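Local coordinates for hypothetical protein PH1109 (PDB 2D5A) that binds coenzyme A through a Rossmann-like domain of the CoA-binding family, its further role being unassigned, at residues 24-29 with 76-81; 31-36 with 56-61. All coordinates share one frame; numbering follows the deposited sequence.

In the fold
After helix 12-21 the chain enters strand 24-28, which contact 1 later joins to residues 76-81 to close the wider of two loops. Contact 2 is nested inside it. The loop 31-36 leads into helix 37-47 and strand 51-55, and at 56-61 the chain comes back beside that loop. The inner loop, closed by contact 2, brings together the segments that follow neighbouring strands 24-28 and 51-55; the outer one, closed by contact 1, continues past strands 61-62 and 65-66 and brings strand 80-83 to the other flank of strand 24-28. Both touch coenzyme A: contact 1 builds the middle of the parallel sheet, contact 2 the phosphate and ribose side of the site.

Contact 1: residues 24-29 with 76-81; sequences KIALVG and DKIEVV. With COA (coenzyme A), chain B.
Lys24 and Ala26 bracket Val80 with a pair of backbone hydrogen bonds, the pattern of neighbouring parallel strands: Val80 N donates to Lys24 O, and Val80 O accepts from Ala26 N at 2.9 Å. Lys24 O is gripped twice, since Glu79 N also reaches it at 2.9 Å, tilted 25° from the carbonyl plane, whereas Val80 N lies within that plane. Two longer CA-H...O contacts, from Ile25 CA to Val80 O and from Val81 CA to Ala26 O, accompany these bonds.

Charged groups secure the start of the pairing. The carboxylate of Glu79 comes back over Lys24, where Glu79 OE1 takes the backbone N of Lys24 at 2.9 Å on its anti side; OE2 is engaged by Arg21. The Lys24 side chain bends at CB-CG (chi2 -72°) and runs out to Asp76, crossing it at about a right angle. Lys24 NZ meets the syn lone pair of Asp76 OD2 at 2.8 Å. That ammonium also forms a salt bridge with Asp51, and OD2 accepts from Tyr53 OH, so the ion pair is tied to strand 51-55 as well.

Apolar contacts occupy both faces of the sheet. Ile25 and Val80 lie side by side on one face, with Ile25 CD1 3.6 Å from Val80 CB. On the other, the Ala26 methyl (CB) rests against Ile78 CG2 at 3.8 Å, and Val28 CG2 meets Val81 CG1 at 3.7 Å; helix 90-100 packs here through Tyr93 and Ala97.

Beyond the strand, Gly29 turns the chain with a positive phi (95°), a backbone shape easy for glycine, and its CA lies 3.4 Å from N3A of coenzyme A. A central parallel strand that gives way to a glycine at its C-terminal end, where the ligand lies, is characteristic of Rossmann-like domains, consistent with the CoA-binding family.

Contact 2: residues 31-36 with 56-61; sequences SPKPER and NPKYEE. With COA (coenzyme A), chain B.
O7A of the coenzyme A 3'-phosphate is held from both segments, by Ser31 OG and by Tyr59 OH, each donating at 2.5 Å. The oxygen sits near the plane of the tyrosine ring, at its edge. With OG anti to the backbone N (chi1 171°), the Ser31 hydroxyl donates to the phosphate while accepting from Lys33 N in an ST turn.

The other phosphate oxygens are shared out among basic groups. O8A takes Lys33 NZ at 2.6 Å and, in the plane of the guanidinium, Arg36 NE and NH1. C5B of the ligand lies over one face of that flat group, while Arg36 NH2 continues to the pyrophosphate oxygen O4A at 3.0 Å. From 56-61, the extended chain of Lys58 brings NZ 2.8 Å from O9A. Lys33 NZ and Lys58 NZ, 4.5 Å apart, thus converge on one phosphate from the two segments.

Direct contact between the segments rests mainly on Pro32 and Tyr59. Pro32 CD sits 3.5 Å from the centroid of the Tyr59 ring, 22° off the normal, a CH-pi contact over one face; Lys58 CG packs on the other. Asn56 reaches the ribose, its ND2 pointing almost straight (177°) at O2B from 3.0 Å. Its OD1 accepts from Lys58 N in an Asx turn.

Both segments are loops at the C-terminal ends of adjacent parallel strands: 31-36 connects strand 24-28 to helix 37-47, with Arg36 at the helix N-cap position, and 56-61 runs from strand 51-55 to the short strand 61-62.

Contact 1: residues 24-29 with 76-81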
loop_
_atom_site.group_PDB
_atom_site.type_symbol
_atom_site.label_atom_id
_atom_site.label_comp_id
_atom_site.label_asym_id
_atom_site.label_seq_id
_atom_site.Cartn_x
_atom_site.Cartn_y
_atom_site.Cartn_z
ATOM N N LYS A 24 -6.361 5.840 -5.272
ATOM C CA LYS A 24 -6.769 4.470 -5.877
ATOM C C LYS A 24 -5.751 3.502 -5.270
ATOM O O LYS A 24 -4.539 3.507 -5.715
ATOM C CB LYS A 24 -6.577 4.504 -7.412
ATOM C CG LYS A 24 -7.572 5.543 -8.074
ATOM C CD LYS A 24 -8.984 5.013 -8.031
ATOM C CE LYS A 24 -9.968 5.808 -8.991
ATOM N NZ LYS A 24 -11.345 5.153 -8.948
ATOM N N ILE A 25 -6.225 2.696 -4.324
ATOM C CA ILE A 25 -5.273 1.831 -3.561
ATOM C C ILE A 25 -5.532 0.361 -3.866
ATOM O O ILE A 25 -6.734 -0.040 -3.858
ATOM C CB ILE A 25 -5.520 2.007 -2.041
ATOM C CG1 ILE A 25 -5.511 3.528 -1.572
ATOM C CG2 ILE A 25 -4.296 1.275 -1.227
ATOM C CD1 ILE A 25 -4.269 4.297 -1.942
ATOM N N ALA A 26 -4.482 -0.448 -4.090
ATOM C CA ALA A 26 -4.655 -1.939 -4.177
ATOM C C ALA A 26 -4.097 -2.330 -2.827
ATOM O O ALA A 26 -2.864 -2.155 -2.610
ATOM C CB ALA A 26 -3.795 -2.497 -5.250
ATOM N N LEU A 27 -4.936 -2.925 -1.960
ATOM C CA LEU A 27 -4.493 -3.257 -0.590
ATOM C C LEU A 27 -4.296 -4.791 -0.605
ATOM O O LEU A 27 -5.211 -5.612 -0.573
ATOM C CB LEU A 27 -5.539 -2.804 0.434
ATOM C CG LEU A 27 -5.026 -2.828 1.926
ATOM C CD1 LEU A 27 -5.736 -1.799 2.795
ATOM C CD2 LEU A 27 -5.264 -4.299 2.538
ATOM N N VAL A 28 -3.001 -5.126 -0.577
ATOM C CA VAL A 28 -2.621 -6.577 -0.812
ATOM C C VAL A 28 -2.486 -7.279 0.511
ATOM O O VAL A 28 -1.805 -6.783 1.433
ATOM C CB VAL A 28 -1.220 -6.591 -1.589
ATOM C CG1 VAL A 28 -0.750 -8.066 -1.704
ATOM C CG2 VAL A 28 -1.343 -5.925 -2.954
ATOM N N GLY A 29 -3.130 -8.429 0.639
ATOM C CA GLY A 29 -3.185 -9.099 1.969
ATOM C C GLY A 29 -4.484 -8.737 2.712
ATOM O O GLY A 29 -4.697 -9.004 3.882
ATOM N N ASP A 76 -9.457 -0.857 -12.977
ATOM C CA ASP A 76 -9.362 0.565 -12.749
ATOM C C ASP A 76 -7.892 0.898 -12.680
ATOM O O ASP A 76 -7.061 -0.022 -12.610
ATOM C CB ASP A 76 -9.987 0.878 -11.362
ATOM C CG ASP A 76 -10.421 2.371 -11.221
ATOM O OD1 ASP A 76 -10.088 3.247 -12.083
ATOM O OD2 ASP A 76 -11.054 2.637 -10.158
ATOM N N LYS A 77 -7.575 2.178 -12.666
ATOM C CA LYS A 77 -6.163 2.516 -12.468
ATOM C C LYS A 77 -5.879 2.309 -10.995
ATOM O O LYS A 77 -6.743 2.403 -10.129
ATOM C CB LYS A 77 -5.872 3.972 -12.864
ATOM C CG LYS A 77 -6.717 4.878 -12.113
ATOM C CD LYS A 77 -6.371 6.288 -12.566
ATOM C CE LYS A 77 -7.385 7.243 -12.018
ATOM N NZ LYS A 77 -6.814 8.639 -12.184
ATOM N N ILE A 78 -4.600 2.015 -10.685
ATOM C CA ILE A 78 -4.217 1.871 -9.298
ATOM C C ILE A 78 -2.995 2.812 -9.198
ATOM O O ILE A 78 -2.159 2.803 -10.071
ATOM C CB ILE A 78 -3.803 0.366 -9.001
ATOM C CG1 ILE A 78 -5.097 -0.461 -8.841
ATOM C CG2 ILE A 78 -2.930 0.272 -7.751
ATOM C CD1 ILE A 78 -6.049 0.050 -7.670
ATOM N N GLU A 79 -2.971 3.551 -8.108
ATOM C CA GLU A 79 -1.890 4.539 -7.846
ATOM C C GLU A 79 -0.926 4.008 -6.735
ATOM O O GLU A 79 0.259 4.245 -6.822
ATOM C CB GLU A 79 -2.531 5.857 -7.342
ATOM C CG GLU A 79 -3.166 6.541 -8.526
ATOM C CD GLU A 79 -4.309 7.514 -8.168
ATOM O OE1 GLU A 79 -4.861 7.530 -7.042
ATOM O OE2 GLU A 79 -4.622 8.359 -9.076
ATOM N N VAL A 80 -1.479 3.400 -5.697
ATOM C CA VAL A 80 -0.655 2.921 -4.602
ATOM C C VAL A 80 -0.889 1.448 -4.348
ATOM O O VAL A 80 -2.042 1.063 -4.290
ATOM C CB VAL A 80 -1.017 3.618 -3.305
ATOM C CG1 VAL A 80 -0.107 3.121 -2.134
ATOM C CG2 VAL A 80 -0.849 5.184 -3.427
ATOM N N VAL A 81 0.181 0.633 -4.281
ATOM C CA VAL A 81 0.002 -0.761 -3.821
ATOM C C VAL A 81 0.410 -0.771 -2.395
ATOM O O VAL A 81 1.630 -0.544 -2.142
ATOM C CB VAL A 81 0.817 -1.681 -4.730
ATOM C CG1 VAL A 81 0.674 -3.116 -4.196
ATOM C CG2 VAL A 81 0.222 -1.619 -6.241
HETATM N N1A COA B . -1.554 -12.598 -1.528
HETATM C C2A COA B . -2.387 -11.865 -0.806
HETATM N N3A COA B . -2.646 -12.112 0.478
HETATM C C4A COA B . -1.992 -13.120 1.076
HETATM C C5A COA B . -1.082 -13.902 0.365
HETATM C C6A COA B . -0.882 -13.636 -0.980
HETATM N N6A COA B . -0.104 -14.412 -1.750
HETATM N N7A COA B . -0.634 -14.831 1.214
HETATM C C8A COA B . -1.218 -14.654 2.397
HETATM N N9A COA B . -2.058 -13.611 2.317
HETATM C C1B COA B . -2.982 -13.143 3.361
HETATM C C2B COA B . -3.669 -14.285 4.116
HETATM O O2B COA B . -4.881 -14.653 3.455
HETATM C C3B COA B . -3.889 -13.654 5.493
HETATM O O3B COA B . -5.245 -13.277 5.755
HETATM P P3B COA B . -6.249 -14.375 6.378
HETATM O O7A COA B . -7.675 -13.630 6.309
HETATM O O8A COA B . -5.805 -14.646 7.881
HETATM O O9A COA B . -6.147 -15.576 5.507
HETATM C C4B COA B . -2.964 -12.433 5.512
HETATM O O4B COA B . -2.139 -12.551 4.350
HETATM C C5B COA B . -2.076 -12.451 6.759
HETATM O O5B COA B . -1.424 -13.718 6.847
HETATM P P1A COA B . 0.058 -13.881 7.492
HETATM O O1A COA B . 1.029 -13.232 6.580
HETATM O O2A COA B . 0.143 -15.342 7.729
HETATM O O3A COA B . -0.171 -13.157 8.908
HETATM P P2A COA B . 0.990 -12.796 9.977
HETATM O O4A COA B . 0.293 -12.830 11.282
HETATM O O5A COA B . 2.165 -13.648 9.675
HETATM O O6A COA B . 1.363 -11.256 9.692
HETATM C CBP COA B . 1.699 -9.522 8.087
HETATM C CCP COA B . 2.239 -10.847 8.636
HETATM C CDP COA B . 0.216 -9.587 7.712
HETATM C CEP COA B . 2.678 -8.921 7.083
HETATM C CAP COA B . 1.731 -8.593 9.317
HETATM O OAP COA B . 3.040 -8.407 9.872
HETATM C C9P COA B . 1.169 -7.188 9.086
HETATM O O9P COA B . -0.157 -7.054 9.282
HETATM N N8P COA B . 1.982 -6.157 8.843
HETATM C C7P COA B . 1.489 -4.782 8.707
HETATM C C6P COA B . 1.411 -4.221 10.134
HETATM C C5P COA B . 0.900 -2.779 10.115
HETATM O O5P COA B . 1.483 -1.932 9.241
HETATM N N4P COA B . -0.114 -2.469 10.907
HETATM C C3P COA B . -0.674 -1.112 10.887
HETATM C C2P COA B . -0.531 -0.582 12.310
HETATM S S1P COA B . -1.328 1.058 12.403
#

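Contact 2: residues 31-36 with 56-61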
loop_
_atom_site.group_PDB
_atom_site.type_symbol
_atom_site.label_atom_id
_atom_site.label_comp_id
_atom_site.label_asym_id
_atom_site.label_seq_id
_atom_site.Cartn_x
_atom_site.Cartn_y
_atom_site.Cartn_z
ATOM N N SER A 31 -8.089 -8.840 4.302
ATOM C CA SER A 31 -8.653 -9.976 5.053
ATOM C C SER A 31 -9.972 -9.501 5.709
ATOM O O SER A 31 -10.077 -8.317 6.141
ATOM C CB SER A 31 -7.711 -10.331 6.224
ATOM O OG SER A 31 -8.352 -11.297 7.073
ATOM N N PRO A 32 -10.981 -10.378 5.781
ATOM C CA PRO A 32 -12.246 -10.007 6.393
ATOM C C PRO A 32 -12.105 -10.158 7.938
ATOM O O PRO A 32 -13.069 -9.861 8.698
ATOM C CB PRO A 32 -13.228 -11.063 5.868
ATOM C CG PRO A 32 -12.344 -12.325 5.705
ATOM C CD PRO A 32 -11.043 -11.726 5.100
ATOM N N LYS A 33 -10.940 -10.706 8.430
ATOM C CA LYS A 33 -10.799 -10.848 9.934
ATOM C C LYS A 33 -10.561 -9.470 10.610
ATOM O O LYS A 33 -9.534 -8.829 10.364
ATOM C CB LYS A 33 -9.591 -11.803 10.216
ATOM C CG LYS A 33 -9.801 -13.155 9.593
ATOM C CD LYS A 33 -8.530 -14.058 9.794
ATOM C CE LYS A 33 -8.767 -15.454 9.190
ATOM N NZ LYS A 33 -7.380 -16.162 9.232
ATOM N N PRO A 34 -11.468 -9.035 11.515
ATOM C CA PRO A 34 -11.400 -7.721 12.195
ATOM C C PRO A 34 -10.091 -7.525 12.899
ATOM O O PRO A 34 -9.531 -6.416 13.006
ATOM C CB PRO A 34 -12.580 -7.778 13.161
ATOM C CG PRO A 34 -13.667 -8.484 12.292
ATOM C CD PRO A 34 -12.737 -9.733 11.876
ATOM N N GLU A 35 -9.574 -8.633 13.362
ATOM C CA GLU A 35 -8.322 -8.634 14.061
ATOM C C GLU A 35 -7.086 -8.278 13.185
ATOM O O GLU A 35 -6.140 -7.725 13.726
ATOM C CB GLU A 35 -8.104 -10.067 14.676
ATOM C CG GLU A 35 -7.601 -11.079 13.490
ATOM C CD GLU A 35 -7.643 -12.641 13.684
ATOM O OE1 GLU A 35 -8.740 -13.208 13.935
ATOM O OE2 GLU A 35 -6.563 -13.322 13.527
ATOM N N ARG A 36 -7.042 -8.632 11.870
ATOM C CA ARG A 36 -5.855 -8.370 11.071
ATOM C C ARG A 36 -5.679 -6.905 10.832
ATOM O O ARG A 36 -6.670 -6.182 10.614
ATOM C CB ARG A 36 -6.013 -9.012 9.678
ATOM C CG ARG A 36 -6.063 -10.607 9.736
ATOM C CD ARG A 36 -4.787 -11.045 9.432
ATOM N NE ARG A 36 -4.656 -12.516 9.407
ATOM C CZ ARG A 36 -3.565 -13.119 9.878
ATOM N NH1 ARG A 36 -3.457 -14.426 9.726
ATOM N NH2 ARG A 36 -2.637 -12.396 10.609
ATOM N N ASN A 56 -6.286 -10.400 -2.737
ATOM C CA ASN A 56 -5.933 -11.563 -1.930
ATOM C C ASN A 56 -6.639 -12.729 -2.698
ATOM O O ASN A 56 -7.873 -12.785 -2.710
ATOM C CB ASN A 56 -6.548 -11.522 -0.511
ATOM C CG ASN A 56 -6.044 -12.694 0.327
ATOM O OD1 ASN A 56 -5.617 -13.727 -0.244
ATOM N ND2 ASN A 56 -5.990 -12.546 1.667
ATOM N N PRO A 57 -5.873 -13.609 -3.331
ATOM C CA PRO A 57 -6.453 -14.738 -4.091
ATOM C C PRO A 57 -7.324 -15.656 -3.263
ATOM O O PRO A 57 -8.066 -16.447 -3.877
ATOM C CB PRO A 57 -5.203 -15.563 -4.602
ATOM C CG PRO A 57 -4.101 -14.478 -4.582
ATOM C CD PRO A 57 -4.387 -13.544 -3.410
ATOM N N LYS A 58 -7.240 -15.572 -1.937
ATOM C CA LYS A 58 -8.045 -16.458 -1.117
ATOM C C LYS A 58 -9.534 -16.009 -1.108
ATOM O O LYS A 58 -10.419 -16.845 -0.853
ATOM C CB LYS A 58 -7.542 -16.423 0.309
ATOM C CG LYS A 58 -8.444 -17.199 1.314
ATOM C CD LYS A 58 -7.713 -17.176 2.653
ATOM C CE LYS A 58 -8.491 -17.852 3.800
ATOM N NZ LYS A 58 -7.730 -17.847 5.105
ATOM N N TYR A 59 -9.770 -14.700 -1.247
ATOM C CA TYR A 59 -11.199 -14.177 -1.022
ATOM C C TYR A 59 -11.813 -13.556 -2.255
ATOM O O TYR A 59 -11.093 -13.066 -3.127
ATOM C CB TYR A 59 -11.178 -13.056 0.065
ATOM C CG TYR A 59 -10.697 -13.584 1.371
ATOM C CD1 TYR A 59 -9.413 -13.173 1.905
ATOM C CD2 TYR A 59 -11.502 -14.486 2.133
ATOM C CE1 TYR A 59 -8.988 -13.618 3.229
ATOM C CE2 TYR A 59 -11.114 -14.960 3.424
ATOM C CZ TYR A 59 -9.835 -14.495 3.961
ATOM O OH TYR A 59 -9.527 -14.928 5.227
ATOM N N GLU A 60 -13.156 -13.588 -2.320
ATOM C CA GLU A 60 -13.858 -12.988 -3.469
ATOM C C GLU A 60 -14.511 -11.641 -3.093
ATOM O O GLU A 60 -14.717 -10.795 -3.947
ATOM C CB GLU A 60 -14.919 -14.031 -3.943
ATOM C CG GLU A 60 -14.025 -15.060 -4.751
ATOM C CD GLU A 60 -14.619 -16.412 -5.019
ATOM O OE1 GLU A 60 -15.852 -16.496 -5.076
ATOM O OE2 GLU A 60 -13.837 -17.395 -5.239
ATOM N N GLU A 61 -14.699 -11.452 -1.778
ATOM C CA GLU A 61 -15.259 -10.143 -1.298
ATOM C C GLU A 61 -14.747 -9.866 0.141
ATOM O O GLU A 61 -14.663 -10.767 0.963
ATOM C CB GLU A 61 -16.817 -10.191 -1.360
ATOM C CG GLU A 61 -17.376 -8.760 -1.232
ATOM C CD GLU A 61 -18.886 -8.686 -1.618
ATOM O OE1 GLU A 61 -19.321 -7.543 -1.953
ATOM O OE2 GLU A 61 -19.529 -9.755 -1.584
HETATM N N1A COA B . -1.554 -12.598 -1.528
HETATM C C2A COA B . -2.387 -11.865 -0.806
HETATM N N3A COA B . -2.646 -12.112 0.478
HETATM C C4A COA B . -1.992 -13.120 1.076
HETATM C C5A COA B . -1.082 -13.902 0.365
HETATM C C6A COA B . -0.882 -13.636 -0.980
HETATM N N6A COA B . -0.104 -14.412 -1.750
HETATM N N7A COA B . -0.634 -14.831 1.214
HETATM C C8A COA B . -1.218 -14.654 2.397
HETATM N N9A COA B . -2.058 -13.611 2.317
HETATM C C1B COA B . -2.982 -13.143 3.361
HETATM C C2B COA B . -3.669 -14.285 4.116
HETATM O O2B COA B . -4.881 -14.653 3.455
HETATM C C3B COA B . -3.889 -13.654 5.493
HETATM O O3B COA B . -5.245 -13.277 5.755
HETATM P P3B COA B . -6.249 -14.375 6.378
HETATM O O7A COA B . -7.675 -13.630 6.309
HETATM O O8A COA B . -5.805 -14.646 7.881
HETATM O O9A COA B . -6.147 -15.576 5.507
HETATM C C4B COA B . -2.964 -12.433 5.512
HETATM O O4B COA B . -2.139 -12.551 4.350
HETATM C C5B COA B . -2.076 -12.451 6.759
HETATM O O5B COA B . -1.424 -13.718 6.847
HETATM P P1A COA B . 0.058 -13.881 7.492
HETATM O O1A COA B . 1.029 -13.232 6.580
HETATM O O2A COA B . 0.143 -15.342 7.729
HETATM O O3A COA B . -0.171 -13.157 8.908
HETATM P P2A COA B . 0.990 -12.796 9.977
HETATM O O4A COA B . 0.293 -12.830 11.282
HETATM O O5A COA B . 2.165 -13.648 9.675
HETATM O O6A COA B . 1.363 -11.256 9.692
HETATM C CBP COA B . 1.699 -9.522 8.087
HETATM C CCP COA B . 2.239 -10.847 8.636
HETATM C CDP COA B . 0.216 -9.587 7.712
HETATM C CEP COA B . 2.678 -8.921 7.083
HETATM C CAP COA B . 1.731 -8.593 9.317
HETATM O OAP COA B . 3.040 -8.407 9.872
HETATM C C9P COA B . 1.169 -7.188 9.086
HETATM O O9P COA B . -0.157 -7.054 9.282
HETATM N N8P COA B . 1.982 -6.157 8.843
HETATM C C7P COA B . 1.489 -4.782 8.707
HETATM C C6P COA B . 1.411 -4.221 10.134
HETATM C C5P COA B . 0.900 -2.779 10.115
HETATM O O5P COA B . 1.483 -1.932 9.241
HETATM N N4P COA B . -0.114 -2.469 10.907
HETATM C C3P COA B . -0.674 -1.112 10.887
HETATM C C2P COA B . -0.531 -0.582 12.310
HETATM S S1P COA B . -1.328 1.058 12.403
#